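Local coordinates for nitrogen regulatory protein P-II (Thiomonas intermedia, PDB 5D4O) that binds the adenine nucleotides ADP and AMP and, as a member of the PII signalling family, probably regulates enzyme activity, at residues Leu9-Ile14 with His96-Gly101; Ile15-His20 with Ala88-Val93; Asp26-Ala31 with Gly76-Gly81. All blocks are in the same frame, centred on the assembly; numbering follows the deposited sequence. Where two conformers were deposited one is given.

In the fold
Contacts 1 and 2 both join strand 7-17 to strand 92-100, at opposite ends of the pairing, and contact 3 packs the two helices that follow strand 7-17 and precede strand 92-100. Contact 1 is mostly buried, with neighbouring subunits, strand 63-70 and helix 72-88 packed round it, and it mixes strand hydrogen bonds with salt bridges. Contact 2 is partly buried; there the strand pairing gives way to loop, water and bound ADP. Contact 3, also partly buried, is apolar, with no hydrogen bond between its segments. The layers meet where L12 of contact 1 lies against L78 of contact 3 and also packs on V93 of contact 2.

Contact 1 (Leu9-Ile14 with His96-Gly101); sequences LKKLEI and HDIQVG. With BCT (bicarbonate ion), chain E.
K10 and D97 meet because the lysine chain leaves with CG beside its own backbone N (chi1 -60°) and then bends at chi2, which lays it alongside the aspartate, both pointing the same way. Its NZ reaches D97 OD1 at 2.6 Å on the syn lone pair, a salt bridge at a partly exposed margin where a long flexible chain suits. A water donates to the same OD1 and to L9 O. H96 likewise keeps CG beside its backbone N (chi1 -62°), turning ND1 to K11 O; H96 ND1 donates to K11 O over 3.1 Å while H96 N reaches it at 2.9 Å. The two donors come from opposite faces of the carbonyl plane; the bond from ND1, which also has a weak partner in F94 O, is bent to 135°.

The backbones pair antiparallel: L9 N to I98 O and I98 N to L9 O, then K11 N to H96 O. On the side shared by L9, K11, I98 and H96, the branched aliphatics fill the surface, L9 CB lying 3.8 Å from I98 CG1 and L9 CG 3.9 Å from V100 CG2. E13 crosses the imidazole, its OE2 near the ring plane and 3.3 Å from H96 CE1. E13 OE1 takes the same chain's K11 NZ at 3.1 Å, and OE2 takes K11 NZ of the third subunit, which also bonds H96 NE2. The same-chain K11 NZ also forms a salt bridge with E13 OE2 of the second subunit. With an alanine in place of E13, both lysines would probably lose these bonds, and H96 the carboxylate beside its CE1. Buried charges of K11 and E13 from neighbouring subunits probably compensate each other, so side chains on this face link the trimer.

Contact 2 (Ile15-His20 with Ala88-Val93); sequences ILEGAH and AHSGVV. With ADP (adenosine-5'-diphosphate), chain D; BCT (bicarbonate ion), chain G.
I15 and V92 form an antiparallel hydrogen-bonded pair: I15 N reaches V92 O at 2.9 Å, nearly straight, and V92 N returns to I15 O at 3.0 Å. Next to this pair, I15 O lies 3.0 Å from G91 CA. With phi at 129°, a side chain there would strike both I15 O and the preceding carbonyl, so the position suits glycine.

Apolar contact continues the pairing on the nucleotide side. I15 and V92 lie side by side, and V92 CG1 sits 3.7 Å from C8 of the ADP adenine; these compact branched chains give a smooth surface for base and ribose.

Water carries the polar link farther along. One water donates to both E17 OE1 and S90 O and accepts from E17 N; a second donates to E17 OE1 and accepts from S90 N, so the carboxylate is tied to the S90 backbone without touching it. Beyond, the imidazoles of H20 and H89 meet obliquely, centroids 4.4 Å apart, with H20 CE1 over one H89 face; F85 stacks with H89 and meets H20 edge-to-face. H20 also stands right before helix 21-31.

Direct bonds to ligands complete the account. G91 N donates to ADP O2A at 2.9 Å and S90 OG, also bonded to Y51 OH, to O1B at a very short 2.5 Å; a short hydroxyl and a residue with no side chain let the phosphates come close. K105 of the third subunit bonds both G91 O and ADP, as expected of the nucleotide site of PII proteins, which lies in the cleft between neighbouring subunits.

Contact 3 (Asp26-Ala31 with Gly76-Gly81); sequences DLLDRA and GPLLEG
L78 on helix 72-88 meets L28 and A31 on helix 21-31 in an apolar helix-helix contact, which joins the two helices lying on one face of the antiparallel sheet in the ferredoxin-like fold of PII proteins. The strand and helix order, beta-alpha-beta-beta-alpha-beta, makes the helices neighbours, and here they run roughly antiparallel: the axes of the two short segments come within 10.0 Å, their directions 149° apart. No hydrogen bond joins them, so the fit rests on the shape of small and branched residues.

L78 is the residue most covered by the contact. Its CG lies anti to the carbonyl carbon (chi1 -81°); chi2 then carries CD1 on in line, to L12 and L28, and leaves CD2 as the branch turned to A31. That methyl, L78 CD2, comes to 3.6 Å from A31 CB, and a residue as small as alanine suits this place because the L78 branch takes up the room. L28, whose chain crosses that of L78 at about a right angle, approaches with CD2 at 4.0 Å from L78 CD2. Both leucines also reach down to the sheet, L28 on I66 and A68, L78 on L12 and V70, and V33, in the loop after helix 21-31, touches both. Leucine serves well here, since its branched end reaches several neighbours.

At the other end of the contact, L27 faces G81, a glycine that lets a leucine lie directly on the helix backbone. Any CB on G81 would clash with L27 CD2, which rests 3.6 Å from G81 C.

Contact 1 (Leu9-Ile14 with His96-Gly101)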
loop_
_atom_site.group_PDB
_atom_site.type_symbol
_atom_site.label_atom_id
_atom_site.label_comp_id
_atom_site.label_asym_id
_atom_site.label_seq_id
_atom_site.Cartn_x
_atom_site.Cartn_y
_atom_site.Cartn_z
ATOM N N LEU A 9 5.648 -13.757 -5.105
ATOM C CA LEU A 9 5.318 -13.870 -3.689
ATOM C C LEU A 9 3.904 -13.302 -3.541
ATOM O O LEU A 9 3.341 -12.757 -4.501
ATOM C CB LEU A 9 6.295 -13.007 -2.857
ATOM C CG LEU A 9 7.280 -13.614 -1.823
ATOM C CD1 LEU A 9 7.295 -12.837 -0.546
ATOM C CD2 LEU A 9 7.195 -15.124 -1.646
ATOM N N LYS A 10 3.349 -13.417 -2.338
ATOM C CA LYS A 10 2.046 -12.817 -2.059
ATOM C C LYS A 10 2.264 -11.733 -1.014
ATOM O O LYS A 10 3.269 -11.753 -0.293
ATOM C CB LYS A 10 1.032 -13.876 -1.596
ATOM C CG LYS A 10 0.774 -14.986 -2.624
ATOM C CD LYS A 10 -0.225 -14.572 -3.725
ATOM C CE LYS A 10 -0.461 -15.701 -4.713
ATOM N NZ LYS A 10 -1.454 -15.330 -5.745
ATOM N N LYS A 11 1.367 -10.738 -0.970
ATOM C CA LYS A 11 1.489 -9.688 0.029
ATOM C C LYS A 11 0.092 -9.414 0.591
ATOM O O LYS A 11 -0.831 -9.039 -0.150
ATOM C CB LYS A 11 2.122 -8.411 -0.538
ATOM C CG LYS A 11 2.497 -7.377 0.555
ATOM C CD LYS A 11 2.654 -5.945 0.016
ATOM C CE LYS A 11 1.313 -5.247 -0.105
ATOM N NZ LYS A 11 1.467 -3.826 -0.529
ATOM N N LEU A 12 -0.055 -9.644 1.890
ATOM C CA LEU A 12 -1.317 -9.365 2.580
ATOM C C LEU A 12 -1.302 -7.952 3.121
ATOM O O LEU A 12 -0.284 -7.499 3.663
ATOM C CB LEU A 12 -1.496 -10.316 3.797
ATOM C CG LEU A 12 -2.216 -11.658 3.611
ATOM C CD1 LEU A 12 -2.051 -12.246 2.225
ATOM C CD2 LEU A 12 -1.844 -12.640 4.750
ATOM N N GLU A 13 -2.464 -7.289 3.068
ATOM C CA GLU A 13 -2.716 -6.022 3.758
ATOM C C GLU A 13 -3.874 -6.384 4.704
ATOM O O GLU A 13 -4.952 -6.758 4.240
ATOM C CB GLU A 13 -3.115 -4.916 2.798
ATOM C CG GLU A 13 -1.892 -4.342 2.122
ATOM C CD GLU A 13 -2.242 -3.281 1.100
ATOM O OE1 GLU A 13 -1.291 -2.726 0.508
ATOM O OE2 GLU A 13 -3.448 -3.071 0.821
ATOM N N ILE A 14 -3.602 -6.400 5.997
ATOM C CA ILE A 14 -4.586 -6.802 7.018
ATOM C C ILE A 14 -4.962 -5.548 7.807
ATOM O O ILE A 14 -4.112 -5.010 8.515
ATOM C CB ILE A 14 -3.961 -7.846 7.968
ATOM C CG1 ILE A 14 -3.395 -9.050 7.171
ATOM C CG2 ILE A 14 -5.028 -8.273 9.038
ATOM C CD1 ILE A 14 -2.348 -9.878 7.935
ATOM N N HIS A 96 -2.445 -9.654 -2.420
ATOM C CA HIS A 96 -1.791 -9.117 -3.615
ATOM C C HIS A 96 -0.772 -10.110 -4.152
ATOM O O HIS A 96 -0.187 -10.884 -3.394
ATOM C CB HIS A 96 -0.991 -7.814 -3.256
ATOM C CG HIS A 96 -1.806 -6.668 -2.728
ATOM N ND1 HIS A 96 -2.398 -6.718 -1.473
ATOM C CD2 HIS A 96 -2.033 -5.447 -3.271
ATOM C CE1 HIS A 96 -2.978 -5.542 -1.300
ATOM N NE2 HIS A 96 -2.814 -4.756 -2.367
ATOM N N ASP A 97 -0.520 -10.033 -5.445
ATOM C CA ASP A 97 0.610 -10.687 -6.099
ATOM C C ASP A 97 1.700 -9.657 -6.124
ATOM O O ASP A 97 1.446 -8.481 -6.480
ATOM C CB ASP A 97 0.273 -11.032 -7.558
ATOM C CG ASP A 97 -0.556 -12.284 -7.682
ATOM O OD1 ASP A 97 -0.458 -13.143 -6.797
ATOM O OD2 ASP A 97 -1.298 -12.401 -8.660
ATOM N N ILE A 98 2.915 -10.064 -5.725
ATOM C CA ILE A 98 4.079 -9.169 -5.828
ATOM C C ILE A 98 5.267 -9.985 -6.357
ATOM O O ILE A 98 5.180 -11.217 -6.456
ATOM C CB ILE A 98 4.456 -8.508 -4.470
ATOM C CG1 ILE A 98 4.765 -9.570 -3.377
ATOM C CG2 ILE A 98 3.359 -7.528 -4.001
ATOM C CD1 ILE A 98 5.704 -9.028 -2.143
ATOM N N GLN A 99 6.373 -9.288 -6.683
ATOM C CA GLN A 99 7.653 -9.889 -7.103
ATOM C C GLN A 99 8.707 -9.400 -6.115
ATOM O O GLN A 99 8.655 -8.231 -5.690
ATOM C CB GLN A 99 8.081 -9.448 -8.520
ATOM C CG GLN A 99 7.421 -10.202 -9.677
ATOM C CD GLN A 99 7.896 -9.692 -11.024
ATOM O OE1 GLN A 99 8.622 -10.372 -11.770
ATOM N NE2 GLN A 99 7.502 -8.473 -11.375
ATOM N N VAL A 100 9.631 -10.267 -5.715
ATOM C CA VAL A 100 10.722 -9.922 -4.799
ATOM C C VAL A 100 12.012 -10.452 -5.380
ATOM O O VAL A 100 11.992 -11.373 -6.217
ATOM C CB VAL A 100 10.518 -10.452 -3.332
ATOM C CG1 VAL A 100 9.228 -9.891 -2.705
ATOM C CG2 VAL A 100 10.544 -11.991 -3.277
ATOM N N GLY A 101 13.133 -9.904 -4.913
ATOM C CA GLY A 101 14.440 -10.353 -5.373
ATOM C C GLY A 101 15.038 -11.488 -4.573
ATOM O O GLY A 101 15.882 -12.211 -5.097
HETATM C C BCT E . 13.569 -8.261 -1.923
HETATM O O1 BCT E . 14.439 -9.097 -2.045
HETATM O O2 BCT E . 12.684 -8.025 -2.767
HETATM O O3 BCT E . 13.642 -7.522 -0.785
HETATM O O HOH W 1 2.724 -13.735 -7.005
#

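Contact 2 (Ile15-His20 with Ala88-Val93)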
loop_
_atom_site.group_PDB
_atom_site.type_symbol
_atom_site.label_atom_id
_atom_site.label_comp_id
_atom_site.label_asym_id
_atom_site.label_seq_id
_atom_site.Cartn_x
_atom_site.Cartn_y
_atom_site.Cartn_z
ATOM N N ILE A 15 -6.218 -5.110 7.700
ATOM C CA ILE A 15 -6.661 -3.880 8.358
ATOM C C ILE A 15 -7.603 -4.280 9.469
ATOM O O ILE A 15 -8.574 -4.999 9.224
ATOM C CB ILE A 15 -7.312 -2.906 7.344
ATOM C CG1 ILE A 15 -6.292 -2.538 6.241
ATOM C CG2 ILE A 15 -7.837 -1.624 8.071
ATOM C CD1 ILE A 15 -6.888 -1.928 4.924
ATOM N N LEU A 16 -7.292 -3.835 10.692
ATOM C CA LEU A 16 -8.056 -4.179 11.881
ATOM C C LEU A 16 -7.799 -3.201 13.008
ATOM O O LEU A 16 -6.881 -2.383 12.939
ATOM C CB LEU A 16 -7.721 -5.644 12.323
ATOM C CG LEU A 16 -6.373 -5.950 13.075
ATOM C CD1 LEU A 16 -6.341 -7.435 13.514
ATOM C CD2 LEU A 16 -5.140 -5.612 12.258
ATOM N N GLU A 17 -8.609 -3.305 14.072
ATOM C CA GLU A 17 -8.423 -2.424 15.221
ATOM C C GLU A 17 -7.129 -2.761 15.949
ATOM O O GLU A 17 -6.810 -3.930 16.142
ATOM C CB GLU A 17 -9.607 -2.528 16.162
ATOM C CG GLU A 17 -10.901 -2.024 15.546
ATOM C CD GLU A 17 -12.104 -2.555 16.298
ATOM O OE1 GLU A 17 -12.428 -3.755 16.146
ATOM O OE2 GLU A 17 -12.690 -1.779 17.084
ATOM N N GLY A 18 -6.421 -1.730 16.383
ATOM C CA GLY A 18 -5.133 -1.884 17.046
ATOM C C GLY A 18 -5.161 -2.751 18.290
ATOM O O GLY A 18 -4.148 -3.372 18.603
ATOM N N ALA A 19 -6.314 -2.812 19.001
ATOM C CA ALA A 19 -6.440 -3.665 20.201
ATOM C C ALA A 19 -6.237 -5.153 19.864
ATOM O O ALA A 19 -5.903 -5.930 20.767
ATOM C CB ALA A 19 -7.792 -3.461 20.894
ATOM N N HIS A 20 -6.414 -5.538 18.566
ATOM C CA HIS A 20 -6.245 -6.926 18.121
ATOM C C HIS A 20 -4.874 -7.183 17.469
ATOM O O HIS A 20 -4.686 -8.210 16.808
ATOM C CB HIS A 20 -7.400 -7.322 17.183
ATOM C CG HIS A 20 -8.746 -7.238 17.849
ATOM N ND1 HIS A 20 -9.083 -8.074 18.914
ATOM C CD2 HIS A 20 -9.788 -6.408 17.602
ATOM C CE1 HIS A 20 -10.309 -7.723 19.275
ATOM N NE2 HIS A 20 -10.771 -6.712 18.531
ATOM N N ALA A 88 -16.210 -12.180 13.462
ATOM C CA ALA A 88 -16.516 -11.664 14.796
ATOM C C ALA A 88 -16.035 -10.231 15.049
ATOM O O ALA A 88 -16.500 -9.599 15.998
ATOM C CB ALA A 88 -15.932 -12.597 15.849
ATOM N N HIS A 89 -15.076 -9.732 14.242
ATOM C CA HIS A 89 -14.518 -8.407 14.463
ATOM C C HIS A 89 -14.382 -7.635 13.157
ATOM O O HIS A 89 -14.360 -8.233 12.087
ATOM C CB HIS A 89 -13.157 -8.498 15.150
ATOM C CG HIS A 89 -13.188 -9.231 16.456
ATOM N ND1 HIS A 89 -13.634 -8.621 17.618
ATOM C CD2 HIS A 89 -12.829 -10.502 16.735
ATOM C CE1 HIS A 89 -13.532 -9.544 18.568
ATOM N NE2 HIS A 89 -13.043 -10.687 18.086
ATOM N N SER A 90 -14.273 -6.312 13.263
ATOM C CA SER A 90 -14.144 -5.432 12.103
ATOM C C SER A 90 -12.805 -5.618 11.403
ATOM O O SER A 90 -11.787 -5.948 12.030
ATOM C CB SER A 90 -14.282 -3.976 12.541
ATOM O OG SER A 90 -15.596 -3.784 13.043
ATOM N N GLY A 91 -12.806 -5.341 10.119
ATOM C CA GLY A 91 -11.562 -5.384 9.358
ATOM C C GLY A 91 -11.641 -6.195 8.098
ATOM O O GLY A 91 -12.648 -6.874 7.829
ATOM N N VAL A 92 -10.554 -6.117 7.312
ATOM C CA VAL A 92 -10.482 -6.752 5.991
ATOM C C VAL A 92 -9.053 -7.252 5.702
ATOM O O VAL A 92 -8.097 -6.799 6.343
ATOM C CB VAL A 92 -10.949 -5.741 4.876
ATOM C CG1 VAL A 92 -12.453 -5.421 4.992
ATOM C CG2 VAL A 92 -10.117 -4.453 4.872
ATOM N N VAL A 93 -8.925 -8.218 4.790
ATOM C CA VAL A 93 -7.604 -8.687 4.321
ATOM C C VAL A 93 -7.630 -8.586 2.804
ATOM O O VAL A 93 -8.546 -9.125 2.164
ATOM C CB VAL A 93 -7.192 -10.131 4.767
ATOM C CG1 VAL A 93 -5.810 -10.511 4.215
ATOM C CG2 VAL A 93 -7.203 -10.272 6.270
HETATM P PB ADP D . -17.575 -1.900 10.832
HETATM O O1B ADP D . -17.499 -2.464 12.164
HETATM O O2B ADP D . -17.745 -0.379 10.941
HETATM O O3B ADP D . -18.735 -2.477 10.074
HETATM P PA ADP D . -15.747 -2.982 8.690
HETATM O O1A ADP D . -16.759 -2.981 7.608
HETATM O O2A ADP D . -15.305 -4.392 9.021
HETATM O O3A ADP D . -16.227 -2.241 10.029
HETATM O "O5'" ADP D . -14.498 -2.124 8.195
HETATM C "C5'" ADP D . -13.436 -1.840 9.115
HETATM C "C4'" ADP D . -12.341 -1.086 8.403
HETATM O "O4'" ADP D . -11.847 -1.867 7.295
HETATM C "C3'" ADP D . -12.760 0.229 7.764
HETATM O "O3'" ADP D . -12.816 1.297 8.697
HETATM C "C2'" ADP D . -11.649 0.426 6.731
HETATM O "O2'" ADP D . -10.471 0.882 7.370
HETATM C "C1'" ADP D . -11.434 -1.002 6.245
HETATM N N9 ADP D . -12.192 -1.312 5.038
HETATM C C8 ADP D . -13.447 -1.858 4.952
HETATM N N7 ADP D . -13.910 -1.938 3.729
HETATM C C5 ADP D . -12.884 -1.420 2.953
HETATM C C6 ADP D . -12.744 -1.243 1.563
HETATM N N6 ADP D . -13.728 -1.479 0.687
HETATM N N1 ADP D . -11.576 -0.727 1.109
HETATM C C2 ADP D . -10.646 -0.360 2.000
HETATM N N3 ADP D . -10.680 -0.451 3.334
HETATM C C4 ADP D . -11.824 -1.021 3.747
HETATM C C BCT G . -11.812 -10.244 2.854
HETATM O O1 BCT G . -12.907 -10.806 2.758
HETATM O O2 BCT G . -10.846 -10.545 2.163
HETATM O O3 BCT G . -11.658 -9.240 3.813
HETATM O O HOH W 2 -10.744 -5.329 14.394
HETATM O O HOH W 3 -14.714 -5.258 15.928
#

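Contact 3 (Asp26-Ala31 with Gly76-Gly81)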
loop_
_atom_site.group_PDB
_atom_site.type_symbol
_atom_site.label_atom_id
_atom_site.label_comp_id
_atom_site.label_asym_id
_atom_site.label_seq_id
_atom_site.Cartn_x
_atom_site.Cartn_y
_atom_site.Cartn_z
ATOM N N ASP A 26 0.495 -12.822 16.271
ATOM C CA ASP A 26 0.668 -14.197 16.746
ATOM C C ASP A 26 0.335 -15.195 15.630
ATOM O O ASP A 26 1.033 -16.200 15.502
ATOM C CB ASP A 26 -0.221 -14.486 17.972
ATOM C CG ASP A 26 0.315 -13.971 19.297
ATOM O OD1 ASP A 26 1.475 -13.484 19.328
ATOM O OD2 ASP A 26 -0.436 -14.029 20.306
ATOM N N LEU A 27 -0.747 -14.926 14.856
ATOM C CA LEU A 27 -1.196 -15.756 13.738
ATOM C C LEU A 27 -0.098 -15.768 12.677
ATOM O O LEU A 27 0.260 -16.838 12.177
ATOM C CB LEU A 27 -2.491 -15.139 13.168
ATOM C CG LEU A 27 -3.751 -16.008 13.071
ATOM C CD1 LEU A 27 -3.928 -16.986 14.239
ATOM C CD2 LEU A 27 -4.955 -15.186 12.737
ATOM N N LEU A 28 0.480 -14.583 12.379
ATOM C CA LEU A 28 1.583 -14.502 11.416
ATOM C C LEU A 28 2.811 -15.282 11.888
ATOM O O LEU A 28 3.326 -16.091 11.133
ATOM C CB LEU A 28 1.962 -13.055 11.108
ATOM C CG LEU A 28 0.873 -12.166 10.492
ATOM C CD1 LEU A 28 1.318 -10.720 10.577
ATOM C CD2 LEU A 28 0.607 -12.520 9.009
ATOM N N ASP A 29 3.264 -15.058 13.136
ATOM C CA ASP A 29 4.421 -15.762 13.716
ATOM C C ASP A 29 4.237 -17.271 13.674
ATOM O O ASP A 29 5.155 -17.965 13.265
ATOM C CB ASP A 29 4.705 -15.285 15.152
ATOM C CG ASP A 29 5.128 -13.832 15.267
ATOM O OD1 ASP A 29 5.513 -13.233 14.228
ATOM O OD2 ASP A 29 5.056 -13.284 16.385
ATOM N N ARG A 30 3.044 -17.773 14.065
ATOM C CA ARG A 30 2.714 -19.199 14.067
ATOM C C ARG A 30 2.777 -19.827 12.670
ATOM O O ARG A 30 3.228 -20.966 12.539
ATOM C CB ARG A 30 1.334 -19.432 14.713
ATOM C CG ARG A 30 0.818 -20.870 14.733
ATOM C CD ARG A 30 1.711 -21.850 15.499
ATOM N NE ARG A 30 1.937 -21.476 16.901
ATOM C CZ ARG A 30 1.029 -21.583 17.870
ATOM N NH1 ARG A 30 -0.196 -22.018 17.598
ATOM N NH2 ARG A 30 1.331 -21.229 19.113
ATOM N N ALA A 31 2.313 -19.104 11.637
ATOM C CA ALA A 31 2.345 -19.630 10.271
ATOM C C ALA A 31 3.753 -19.678 9.688
ATOM O O ALA A 31 3.966 -20.326 8.663
ATOM C CB ALA A 31 1.441 -18.818 9.369
ATOM N N GLY A 76 -3.373 -19.737 2.450
ATOM C CA GLY A 76 -4.443 -20.622 2.918
ATOM C C GLY A 76 -4.482 -20.770 4.431
ATOM O O GLY A 76 -5.481 -20.394 5.046
ATOM N N PRO A 77 -3.383 -21.233 5.082
ATOM C CA PRO A 77 -3.394 -21.362 6.561
ATOM C C PRO A 77 -3.668 -20.043 7.293
ATOM O O PRO A 77 -4.368 -20.039 8.320
ATOM C CB PRO A 77 -1.981 -21.878 6.875
ATOM C CG PRO A 77 -1.570 -22.623 5.646
ATOM C CD PRO A 77 -2.137 -21.796 4.510
ATOM N N LEU A 78 -3.149 -18.911 6.742
ATOM C CA LEU A 78 -3.344 -17.597 7.319
ATOM C C LEU A 78 -4.801 -17.170 7.294
ATOM O O LEU A 78 -5.331 -16.761 8.315
ATOM C CB LEU A 78 -2.440 -16.536 6.655
ATOM C CG LEU A 78 -1.000 -16.535 7.180
ATOM C CD1 LEU A 78 -0.150 -15.558 6.393
ATOM C CD2 LEU A 78 -0.966 -16.220 8.685
ATOM N N LEU A 79 -5.459 -17.331 6.151
ATOM C CA LEU A 79 -6.874 -16.991 6.016
ATOM C C LEU A 79 -7.754 -17.881 6.889
ATOM O O LEU A 79 -8.752 -17.390 7.403
ATOM C CB LEU A 79 -7.313 -17.033 4.547
ATOM C CG LEU A 79 -6.662 -16.017 3.604
ATOM C CD1 LEU A 79 -7.191 -16.194 2.215
ATOM C CD2 LEU A 79 -6.833 -14.560 4.095
ATOM N N GLU A 80 -7.331 -19.151 7.148
ATOM C CA GLU A 80 -8.057 -20.071 8.055
ATOM C C GLU A 80 -8.141 -19.450 9.445
ATOM O O GLU A 80 -9.112 -19.687 10.154
ATOM C CB GLU A 80 -7.370 -21.441 8.171
ATOM C CG GLU A 80 -7.532 -22.343 6.966
ATOM C CD GLU A 80 -7.052 -23.752 7.244
ATOM O OE1 GLU A 80 -7.813 -24.523 7.871
ATOM O OE2 GLU A 80 -5.891 -24.065 6.893
ATOM N N GLY A 81 -7.106 -18.709 9.839
ATOM C CA GLY A 81 -7.088 -18.020 11.124
ATOM C C GLY A 81 -7.788 -16.672 11.067
ATOM O O GLY A 81 -8.521 -16.311 11.989
#